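Local coordinates for intracellular protein transport protein USO1 (Saccharomyces cerevisiae S288c, PDB 6LSU), which is a membrane-tethering protein required for protein transport from the ER to the Golgi complex, this chain being its globular head region, at residues A[107-117]-A[209-219]; A[661-669]-A[709-720]. All blocks are in the same frame, centred on the assembly; numbering follows the deposited sequence.

Interaction 1 (A[107-117]-A[209-219]); sequences SQQSRLQNGKY and EAILLLMAVVN
Ser110 and Leu212 bring their backbones closest, with CA atoms 5.5 Å apart, where helix segments 107-112 and 209-218 cross at 46° with axes 8.8 Å apart. At one end Ser107 OG donates to Glu209 OE1 (2.7 Å), which receives it on its syn lone pair; Glu209 bends at chi2 to bring that oxygen in. A second acid, Glu171 on helix 160-174, stands close to the same carboxylate and accepts a bond from Ser110 OG; the Ser107 bond probably helps to offset the like charges. Leu212 divides its methyls: CD1 rests against the Ser107 hydroxymethyl, and CD2 packs 3.6 Å from Arg111 CG. CD1 also sits over the rim of one face of the Arg111 guanidinium, while the arginine chain, extended from CG to NE, carries its charged end to a salt bridge with Asp255 of helix 251-264. Helix 204-218 lies within ARM repeat 3, so the contact sets helix 103-112 and the turn after it against a helix of the armadillo array. The bend at chi3 (57°) turns Met215 CE to within 3.5 Å of Ser110 O and to the tyrosine ring edge, while SD lies 3.6 Å from Tyr117 OH. Asn114 ND2 turns back to Ser110 O in a nearly straight bond (2.7 Å, 176°), which holds its amide over Ala216. Its OD1 meets Asn219 CB, the two amide planes steeply inclined. With an alanine here, Ser110 O would probably lose this side-chain donor and a gap would open beside Ala216 and Asn219. Asn114 O accepts a bond from Asn262 ND2.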
loop_
_atom_site.group_PDB
_atom_site.type_symbol
_atom_site.label_atom_id
_atom_site.label_comp_id
_atom_site.label_asym_id
_atom_site.label_seq_id
_atom_site.Cartn_x
_atom_site.Cartn_y
_atom_site.Cartn_z
ATOM N N SER A 107 -20.768 -14.045 -8.450
ATOM C CA SER A 107 -20.015 -13.810 -7.180
ATOM C C SER A 107 -18.685 -13.150 -7.494
ATOM O O SER A 107 -18.452 -12.028 -6.957
ATOM C CB SER A 107 -19.849 -15.050 -6.411
ATOM O OG SER A 107 -21.134 -15.458 -5.957
ATOM N N GLN A 108 -17.915 -13.749 -8.413
ATOM C CA GLN A 108 -16.574 -13.244 -8.833
ATOM C C GLN A 108 -16.682 -11.783 -9.272
ATOM O O GLN A 108 -15.823 -10.957 -8.842
ATOM C CB GLN A 108 -15.994 -14.100 -9.961
ATOM C CG GLN A 108 -14.706 -13.536 -10.556
ATOM C CD GLN A 108 -14.432 -14.214 -11.883
ATOM O OE1 GLN A 108 -13.802 -15.284 -11.953
ATOM N NE2 GLN A 108 -14.988 -13.636 -12.947
ATOM N N GLN A 109 -17.707 -11.408 -10.033
ATOM C CA GLN A 109 -17.880 -9.965 -10.418
ATOM C C GLN A 109 -18.097 -9.119 -9.155
ATOM O O GLN A 109 -17.502 -8.024 -9.077
ATOM C CB GLN A 109 -19.054 -9.726 -11.354
ATOM C CG GLN A 109 -18.920 -10.450 -12.668
ATOM C CD GLN A 109 -17.539 -10.243 -13.230
ATOM O OE1 GLN A 109 -16.775 -11.209 -13.301
ATOM N NE2 GLN A 109 -17.188 -8.985 -13.557
ATOM N N SER A 110 -18.903 -9.564 -8.184
ATOM C CA SER A 110 -19.132 -8.736 -6.968
ATOM C C SER A 110 -17.831 -8.610 -6.187
ATOM O O SER A 110 -17.594 -7.526 -5.711
ATOM C CB SER A 110 -20.253 -9.247 -6.111
ATOM O OG SER A 110 -21.474 -9.249 -6.855
ATOM N N ARG A 111 -16.962 -9.638 -6.203
ATOM C CA ARG A 111 -15.611 -9.508 -5.586
ATOM C C ARG A 111 -14.690 -8.598 -6.422
ATOM O O ARG A 111 -14.245 -7.569 -5.868
ATOM C CB ARG A 111 -14.949 -10.855 -5.386
ATOM C CG ARG A 111 -15.744 -11.767 -4.473
ATOM C CD ARG A 111 -15.108 -13.113 -4.252
ATOM N NE ARG A 111 -15.729 -13.620 -3.045
ATOM C CZ ARG A 111 -16.490 -14.687 -2.996
ATOM N NH1 ARG A 111 -16.682 -15.408 -4.084
ATOM N NH2 ARG A 111 -17.034 -15.057 -1.856
ATOM N N LEU A 112 -14.355 -8.973 -7.669
ATOM C CA LEU A 112 -13.236 -8.304 -8.410
ATOM C C LEU A 112 -13.576 -6.825 -8.619
ATOM O O LEU A 112 -12.691 -5.984 -8.382
ATOM C CB LEU A 112 -12.970 -8.996 -9.743
ATOM C CG LEU A 112 -12.465 -10.419 -9.628
ATOM C CD1 LEU A 112 -12.102 -10.989 -10.989
ATOM C CD2 LEU A 112 -11.277 -10.507 -8.682
ATOM N N GLN A 113 -14.821 -6.519 -8.965
ATOM C CA GLN A 113 -15.284 -5.129 -9.257
ATOM C C GLN A 113 -15.220 -4.256 -7.997
ATOM O O GLN A 113 -15.266 -3.010 -8.141
ATOM C CB GLN A 113 -16.714 -5.081 -9.834
ATOM C CG GLN A 113 -16.850 -5.711 -11.218
ATOM C CD GLN A 113 -18.188 -5.439 -11.857
ATOM O OE1 GLN A 113 -18.933 -4.525 -11.483
ATOM N NE2 GLN A 113 -18.520 -6.256 -12.839
ATOM N N ASN A 114 -15.225 -4.827 -6.799
ATOM C CA ASN A 114 -15.476 -3.990 -5.588
ATOM C C ASN A 114 -14.470 -4.262 -4.467
ATOM O O ASN A 114 -14.568 -3.564 -3.472
ATOM C CB ASN A 114 -16.910 -4.150 -5.077
ATOM C CG ASN A 114 -17.962 -4.027 -6.173
ATOM O OD1 ASN A 114 -18.309 -2.927 -6.608
ATOM N ND2 ASN A 114 -18.496 -5.145 -6.632
ATOM N N GLY A 115 -13.522 -5.189 -4.634
ATOM C CA GLY A 115 -12.591 -5.565 -3.551
ATOM C C GLY A 115 -11.229 -5.938 -4.093
ATOM O O GLY A 115 -11.052 -5.857 -5.326
ATOM N N LYS A 116 -10.309 -6.309 -3.192
ATOM C CA LYS A 116 -8.922 -6.769 -3.490
ATOM C C LYS A 116 -8.850 -8.206 -2.995
ATOM O O LYS A 116 -9.055 -8.442 -1.785
ATOM C CB LYS A 116 -7.846 -5.889 -2.829
ATOM C CG LYS A 116 -7.881 -4.402 -3.187
ATOM C CD LYS A 116 -9.024 -3.632 -2.536
ATOM C CE LYS A 116 -9.400 -2.337 -3.234
ATOM N NZ LYS A 116 -10.665 -1.780 -2.690
ATOM N N TYR A 117 -8.665 -9.141 -3.920
ATOM C CA TYR A 117 -8.808 -10.586 -3.628
ATOM C C TYR A 117 -7.458 -11.258 -3.877
ATOM O O TYR A 117 -6.561 -10.614 -4.435
ATOM C CB TYR A 117 -10.063 -11.092 -4.349
ATOM C CG TYR A 117 -11.290 -10.922 -3.489
ATOM C CD1 TYR A 117 -11.920 -9.689 -3.388
ATOM C CD2 TYR A 117 -11.751 -11.973 -2.696
ATOM C CE1 TYR A 117 -13.007 -9.513 -2.548
ATOM C CE2 TYR A 117 -12.847 -11.813 -1.859
ATOM C CZ TYR A 117 -13.473 -10.573 -1.793
ATOM O OH TYR A 117 -14.559 -10.302 -1.022
ATOM N N GLU A 209 -23.824 -14.636 0.333
ATOM C CA GLU A 209 -24.172 -13.880 -0.904
ATOM C C GLU A 209 -24.476 -12.410 -0.598
ATOM O O GLU A 209 -24.098 -11.543 -1.413
ATOM C CB GLU A 209 -25.357 -14.464 -1.643
ATOM C CG GLU A 209 -25.201 -14.296 -3.133
ATOM C CD GLU A 209 -23.956 -14.998 -3.656
ATOM O OE1 GLU A 209 -23.416 -14.576 -4.708
ATOM O OE2 GLU A 209 -23.555 -15.986 -3.008
ATOM N N ALA A 210 -25.082 -12.116 0.545
ATOM C CA ALA A 210 -25.531 -10.760 0.903
ATOM C C ALA A 210 -24.324 -9.851 1.178
ATOM O O ALA A 210 -24.489 -8.642 1.042
ATOM C CB ALA A 210 -26.471 -10.821 2.098
ATOM N N ILE A 211 -23.194 -10.390 1.669
ATOM C CA ILE A 211 -21.921 -9.618 1.868
ATOM C C ILE A 211 -21.420 -9.098 0.525
ATOM O O ILE A 211 -21.084 -7.916 0.454
ATOM C CB ILE A 211 -20.851 -10.489 2.562
ATOM C CG1 ILE A 211 -21.380 -11.047 3.883
ATOM C CG2 ILE A 211 -19.580 -9.650 2.797
ATOM C CD1 ILE A 211 -20.495 -12.064 4.508
ATOM N N LEU A 212 -21.455 -9.938 -0.524
ATOM C CA LEU A 212 -21.080 -9.616 -1.918
ATOM C C LEU A 212 -21.995 -8.513 -2.455
ATOM O O LEU A 212 -21.437 -7.592 -3.067
ATOM C CB LEU A 212 -21.133 -10.884 -2.767
ATOM C CG LEU A 212 -20.088 -11.925 -2.378
ATOM C CD1 LEU A 212 -20.146 -13.149 -3.249
ATOM C CD2 LEU A 212 -18.695 -11.307 -2.450
ATOM N N LEU A 213 -23.316 -8.582 -2.242
ATOM C CA LEU A 213 -24.260 -7.606 -2.856
ATOM C C LEU A 213 -24.031 -6.302 -2.086
ATOM O O LEU A 213 -23.949 -5.187 -2.692
ATOM C CB LEU A 213 -25.699 -8.132 -2.784
ATOM C CG LEU A 213 -26.796 -7.149 -3.204
ATOM C CD1 LEU A 213 -26.627 -6.729 -4.644
ATOM C CD2 LEU A 213 -28.212 -7.712 -3.006
ATOM N N LEU A 214 -23.845 -6.423 -0.775
ATOM C CA LEU A 214 -23.570 -5.205 0.012
ATOM C C LEU A 214 -22.276 -4.556 -0.497
ATOM O O LEU A 214 -22.243 -3.327 -0.623
ATOM C CB LEU A 214 -23.516 -5.614 1.478
ATOM C CG LEU A 214 -24.891 -5.753 2.115
ATOM C CD1 LEU A 214 -24.811 -6.542 3.408
ATOM C CD2 LEU A 214 -25.490 -4.371 2.371
ATOM N N MET A 215 -21.234 -5.349 -0.795
ATOM C CA MET A 215 -19.982 -4.785 -1.345
ATOM C C MET A 215 -20.302 -3.967 -2.600
ATOM O O MET A 215 -19.763 -2.849 -2.709
ATOM C CB MET A 215 -18.984 -5.875 -1.733
ATOM C CG MET A 215 -18.169 -6.426 -0.580
ATOM S SD MET A 215 -17.270 -7.905 -1.112
ATOM C CE MET A 215 -16.399 -7.121 -2.467
ATOM N N ALA A 216 -21.072 -4.521 -3.526
ATOM C CA ALA A 216 -21.454 -3.932 -4.830
ATOM C C ALA A 216 -22.201 -2.639 -4.628
ATOM O O ALA A 216 -21.955 -1.706 -5.348
ATOM C CB ALA A 216 -22.341 -4.868 -5.596
ATOM N N VAL A 217 -23.098 -2.600 -3.674
ATOM C CA VAL A 217 -24.056 -1.482 -3.549
ATOM C C VAL A 217 -23.355 -0.285 -2.858
ATOM O O VAL A 217 -23.539 0.878 -3.356
ATOM C CB VAL A 217 -25.339 -1.963 -2.847
ATOM C CG1 VAL A 217 -26.113 -0.817 -2.267
ATOM C CG2 VAL A 217 -26.206 -2.737 -3.818
ATOM N N VAL A 218 -22.590 -0.523 -1.782
ATOM C CA VAL A 218 -21.898 0.568 -1.022
ATOM C C VAL A 218 -20.689 1.103 -1.809
ATOM O O VAL A 218 -20.294 2.208 -1.529
ATOM C CB VAL A 218 -21.414 0.157 0.384
ATOM C CG1 VAL A 218 -22.443 -0.619 1.177
ATOM C CG2 VAL A 218 -20.122 -0.629 0.330
ATOM N N ASN A 219 -20.105 0.332 -2.738
ATOM C CA ASN A 219 -18.921 0.738 -3.545
ATOM C C ASN A 219 -19.197 2.057 -4.280
ATOM O O ASN A 219 -20.219 2.119 -4.994
ATOM C CB ASN A 219 -18.545 -0.350 -4.559
ATOM C CG ASN A 219 -17.212 -0.084 -5.216
ATOM O OD1 ASN A 219 -16.179 -0.201 -4.552
ATOM N ND2 ASN A 219 -17.249 0.341 -6.473
#

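Interaction 2 (A[661-669]-A[709-720]); sequences DNYASRIKQ and FNENIYRIRTAL
Tyr663 reaches from helix 660-673 to the carbonyls that close the short helix 713-717, the two helix segments running antiparallel at 149° with axes 9.6 Å apart. Its CG lies anti to the backbone N (chi1 172°), which sends the ring across to the other segment. There OH donates to Ile716 O (2.7 Å), approaching from above the carbonyl plane, 52° out of it. Ala719 N reaches the same oxygen from the opposite face, so two donors grip the carbonyl oxygen of buried Ile716. The tyrosine ring is held between aliphatic groups: Leu720 CG sits over one face in a CH-pi contact, 3.9 Å from the ring centroid, and Ile667 CG1 from its own helix lies over the other. Arg717 O comes to the ring edge. One residue on, Ala664 lies where the backbones come closest, its CA 4.8 Å from Arg717 CA; its CB touches Arg717 O and the arginine CG. A turn later Ile667 spreads both branches over the partner. CG2 presses against Arg717 CB at 3.5 Å, while CG1 meets Ile716 CG2 at 3.9 Å, the two isoleucine side chains crossing at about a right angle. Ile667 O faces the edge of the Phe709 ring, which also makes edge-to-face stacks with Phe670 and Phe676. Helix 622-637 adjoins the contact, with Met630 against Ile716 and Tyr636 against Leu720. Such antiparallel helix packing, joined through a largely non-helical connection, is consistent with a closing helical layer that follows the last ARM repeat at the C-terminal end of this globular head.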
loop_
_atom_site.group_PDB
_atom_site.type_symbol
_atom_site.label_atom_id
_atom_site.label_comp_id
_atom_site.label_asym_id
_atom_site.label_seq_id
_atom_site.Cartn_x
_atom_site.Cartn_y
_atom_site.Cartn_z
ATOM N N ASP A 661 32.873 26.418 -19.264
ATOM C CA ASP A 661 32.001 25.713 -20.243
ATOM C C ASP A 661 31.888 24.245 -19.806
ATOM O O ASP A 661 30.777 23.746 -19.742
ATOM C CB ASP A 661 32.475 25.895 -21.696
ATOM C CG ASP A 661 32.160 27.266 -22.298
ATOM O OD1 ASP A 661 31.709 28.172 -21.541
ATOM O OD2 ASP A 661 32.368 27.427 -23.523
ATOM N N ASN A 662 32.999 23.581 -19.507
ATOM C CA ASN A 662 33.002 22.115 -19.264
ATOM C C ASN A 662 32.160 21.785 -18.020
ATOM O O ASN A 662 31.473 20.753 -18.018
ATOM C CB ASN A 662 34.414 21.565 -19.078
ATOM C CG ASN A 662 34.451 20.060 -19.204
ATOM O OD1 ASN A 662 33.760 19.492 -20.060
ATOM N ND2 ASN A 662 35.236 19.416 -18.348
ATOM N N TYR A 663 32.254 22.623 -16.985
ATOM C CA TYR A 663 31.438 22.563 -15.756
ATOM C C TYR A 663 29.964 22.590 -16.150
ATOM O O TYR A 663 29.273 21.551 -15.964
ATOM C CB TYR A 663 31.787 23.721 -14.821
ATOM C CG TYR A 663 30.867 23.835 -13.631
ATOM C CD1 TYR A 663 31.065 23.068 -12.497
ATOM C CD2 TYR A 663 29.781 24.687 -13.656
ATOM C CE1 TYR A 663 30.227 23.173 -11.399
ATOM C CE2 TYR A 663 28.928 24.795 -12.575
ATOM C CZ TYR A 663 29.153 24.043 -11.443
ATOM O OH TYR A 663 28.316 24.175 -10.386
ATOM N N ALA A 664 29.509 23.720 -16.699
ATOM C CA ALA A 664 28.102 23.925 -17.107
ATOM C C ALA A 664 27.670 22.732 -17.957
ATOM O O ALA A 664 26.534 22.273 -17.769
ATOM C CB ALA A 664 27.912 25.235 -17.839
ATOM N N SER A 665 28.536 22.237 -18.840
ATOM C CA SER A 665 28.188 21.112 -19.748
ATOM C C SER A 665 27.867 19.892 -18.888
ATOM O O SER A 665 26.880 19.205 -19.194
ATOM C CB SER A 665 29.273 20.812 -20.749
ATOM O OG SER A 665 29.208 19.463 -21.174
ATOM N N ARG A 666 28.680 19.648 -17.856
ATOM C CA ARG A 666 28.632 18.391 -17.062
ATOM C C ARG A 666 27.476 18.440 -16.067
ATOM O O ARG A 666 27.082 17.335 -15.639
ATOM C CB ARG A 666 29.934 18.149 -16.303
ATOM C CG ARG A 666 31.060 17.627 -17.180
ATOM C CD ARG A 666 32.394 17.754 -16.479
ATOM N NE ARG A 666 33.395 16.881 -17.076
ATOM C CZ ARG A 666 34.533 16.509 -16.492
ATOM N NH1 ARG A 666 34.842 16.943 -15.281
ATOM N NH2 ARG A 666 35.365 15.694 -17.123
ATOM N N ILE A 667 27.015 19.644 -15.676
ATOM C CA ILE A 667 25.735 19.849 -14.933
ATOM C C ILE A 667 24.555 19.540 -15.868
ATOM O O ILE A 667 23.628 18.825 -15.436
ATOM C CB ILE A 667 25.656 21.270 -14.346
ATOM C CG1 ILE A 667 26.735 21.503 -13.288
ATOM C CG2 ILE A 667 24.257 21.560 -13.812
ATOM C CD1 ILE A 667 27.221 20.250 -12.598
ATOM N N LYS A 668 24.571 20.094 -17.078
ATOM C CA LYS A 668 23.523 19.871 -18.106
ATOM C C LYS A 668 23.542 18.394 -18.502
ATOM O O LYS A 668 22.480 17.861 -18.761
ATOM C CB LYS A 668 23.748 20.774 -19.323
ATOM C CG LYS A 668 22.559 20.907 -20.266
ATOM C CD LYS A 668 22.446 22.277 -20.911
ATOM C CE LYS A 668 21.112 22.495 -21.597
ATOM N NZ LYS A 668 20.778 23.936 -21.682
ATOM N N GLN A 669 24.705 17.743 -18.519
ATOM C CA GLN A 669 24.790 16.351 -19.021
ATOM C C GLN A 669 24.238 15.421 -17.948
ATOM O O GLN A 669 23.761 14.306 -18.316
ATOM C CB GLN A 669 26.205 15.914 -19.405
ATOM C CG GLN A 669 26.227 14.462 -19.879
ATOM C CD GLN A 669 27.496 14.006 -20.558
ATOM O OE1 GLN A 669 28.583 14.042 -19.974
ATOM N NE2 GLN A 669 27.347 13.517 -21.787
ATOM N N PHE A 709 18.359 19.150 -6.319
ATOM C CA PHE A 709 18.930 19.362 -7.659
ATOM C C PHE A 709 17.887 20.073 -8.525
ATOM O O PHE A 709 18.149 21.208 -8.985
ATOM C CB PHE A 709 19.418 18.059 -8.285
ATOM C CG PHE A 709 20.024 18.297 -9.633
ATOM C CD1 PHE A 709 21.249 18.936 -9.756
ATOM C CD2 PHE A 709 19.334 17.962 -10.778
ATOM C CE1 PHE A 709 21.802 19.167 -11.005
ATOM C CE2 PHE A 709 19.881 18.202 -12.025
ATOM C CZ PHE A 709 21.109 18.813 -12.137
ATOM N N ASN A 710 16.724 19.433 -8.721
ATOM C CA ASN A 710 15.647 19.961 -9.600
ATOM C C ASN A 710 15.271 21.392 -9.188
ATOM O O ASN A 710 15.038 22.181 -10.056
ATOM C CB ASN A 710 14.455 19.014 -9.658
ATOM C CG ASN A 710 14.782 17.721 -10.385
ATOM O OD1 ASN A 710 15.712 17.676 -11.180
ATOM N ND2 ASN A 710 14.025 16.665 -10.128
ATOM N N GLU A 711 15.272 21.739 -7.909
ATOM C CA GLU A 711 14.773 23.053 -7.438
ATOM C C GLU A 711 15.844 24.137 -7.618
ATOM O O GLU A 711 15.451 25.333 -7.577
ATOM C CB GLU A 711 14.283 22.939 -5.990
ATOM C CG GLU A 711 12.905 22.303 -5.887
ATOM C CD GLU A 711 12.395 22.014 -4.484
ATOM O OE1 GLU A 711 12.893 22.665 -3.518
ATOM O OE2 GLU A 711 11.499 21.135 -4.359
ATOM N N ASN A 712 17.129 23.764 -7.773
ATOM C CA ASN A 712 18.232 24.743 -8.005
ATOM C C ASN A 712 19.101 24.359 -9.202
ATOM O O ASN A 712 20.291 24.711 -9.199
ATOM C CB ASN A 712 19.164 24.877 -6.803
ATOM C CG ASN A 712 18.390 25.010 -5.526
ATOM O OD1 ASN A 712 18.056 26.135 -5.136
ATOM N ND2 ASN A 712 18.094 23.867 -4.907
ATOM N N ILE A 713 18.545 23.739 -10.229
ATOM C CA ILE A 713 19.392 23.268 -11.358
ATOM C C ILE A 713 20.065 24.463 -12.027
ATOM O O ILE A 713 21.237 24.317 -12.411
ATOM C CB ILE A 713 18.615 22.423 -12.367
ATOM C CG1 ILE A 713 19.549 21.948 -13.477
ATOM C CG2 ILE A 713 17.431 23.192 -12.911
ATOM C CD1 ILE A 713 19.006 20.807 -14.277
ATOM N N TYR A 714 19.383 25.600 -12.167
ATOM C CA TYR A 714 19.976 26.802 -12.804
ATOM C C TYR A 714 21.166 27.266 -11.970
ATOM O O TYR A 714 22.273 27.347 -12.519
ATOM C CB TYR A 714 18.958 27.927 -12.966
ATOM C CG TYR A 714 19.531 29.204 -13.513
ATOM C CD1 TYR A 714 19.800 29.349 -14.868
ATOM C CD2 TYR A 714 19.811 30.270 -12.672
ATOM C CE1 TYR A 714 20.310 30.533 -15.377
ATOM C CE2 TYR A 714 20.330 31.458 -13.164
ATOM C CZ TYR A 714 20.571 31.587 -14.517
ATOM O OH TYR A 714 21.084 32.761 -14.968
ATOM N N ARG A 715 20.938 27.527 -10.685
ATOM C CA ARG A 715 21.988 27.975 -9.735
ATOM C C ARG A 715 23.202 27.034 -9.793
ATOM O O ARG A 715 24.292 27.549 -9.693
ATOM C CB ARG A 715 21.451 28.050 -8.303
ATOM C CG ARG A 715 22.344 28.873 -7.386
ATOM C CD ARG A 715 21.892 28.852 -5.941
ATOM N NE ARG A 715 22.732 29.686 -5.096
ATOM C CZ ARG A 715 22.407 30.097 -3.878
ATOM N NH1 ARG A 715 21.260 29.728 -3.340
ATOM N NH2 ARG A 715 23.230 30.858 -3.172
ATOM N N ILE A 716 23.022 25.708 -9.910
ATOM C CA ILE A 716 24.164 24.747 -9.906
ATOM C C ILE A 716 24.952 25.054 -11.181
ATOM O O ILE A 716 26.114 25.532 -11.078
ATOM C CB ILE A 716 23.726 23.260 -9.855
ATOM C CG1 ILE A 716 22.813 22.912 -8.671
ATOM C CG2 ILE A 716 24.952 22.353 -9.892
ATOM C CD1 ILE A 716 23.166 23.604 -7.398
ATOM N N ARG A 717 24.301 24.832 -12.327
ATOM C CA ARG A 717 24.872 24.954 -13.694
ATOM C C ARG A 717 25.662 26.262 -13.848
ATOM O O ARG A 717 26.681 26.214 -14.561
ATOM C CB ARG A 717 23.761 24.928 -14.747
ATOM C CG ARG A 717 24.272 24.882 -16.179
ATOM C CD ARG A 717 23.181 24.892 -17.236
ATOM N NE ARG A 717 22.465 26.167 -17.308
ATOM C CZ ARG A 717 21.154 26.342 -17.095
ATOM N NH1 ARG A 717 20.360 25.321 -16.795
ATOM N NH2 ARG A 717 20.637 27.555 -17.191
ATOM N N THR A 718 25.220 27.372 -13.233
ATOM C CA THR A 718 25.825 28.722 -13.420
ATOM C C THR A 718 26.646 29.137 -12.195
ATOM O O THR A 718 26.783 30.359 -11.948
ATOM C CB THR A 718 24.768 29.797 -13.734
ATOM O OG1 THR A 718 24.192 30.357 -12.549
ATOM C CG2 THR A 718 23.658 29.285 -14.620
ATOM N N ALA A 719 27.165 28.182 -11.426
ATOM C CA ALA A 719 27.930 28.497 -10.204
ATOM C C ALA A 719 29.232 29.202 -10.613
ATOM O O ALA A 719 29.553 30.233 -9.989
ATOM C CB ALA A 719 28.183 27.251 -9.390
ATOM N N LEU A 720 29.950 28.667 -11.611
ATOM C CA LEU A 720 31.277 29.189 -12.050
ATOM C C LEU A 720 31.087 30.440 -12.912
ATOM O O LEU A 720 31.902 31.373 -12.805
ATOM C CB LEU A 720 32.031 28.096 -12.809
ATOM C CG LEU A 720 32.446 26.902 -11.955
ATOM C CD1 LEU A 720 33.666 26.218 -12.537
ATOM C CD2 LEU A 720 32.723 27.309 -10.519
#

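Both interactions pack helices of one elongated alpha-helical head, yet they share no element: their centres are 54 Å apart, on opposite sides of the chain's centre, and their nearest atoms stay about 31 Å from each other. Interaction 1 is partly buried and more polar, mixing a serine-carboxylate bond and asparagine packing with leucine and methionine, and its arginine pairs with an acid on another helix. Interaction 2 is a buried contact built mainly from aromatic and aliphatic groups, with one tyrosine hydroxyl adding a second donor to a helix-end carbonyl. The first involves a helix of ARM repeat 3, whereas the second joins elements that come after the last ARM repeat.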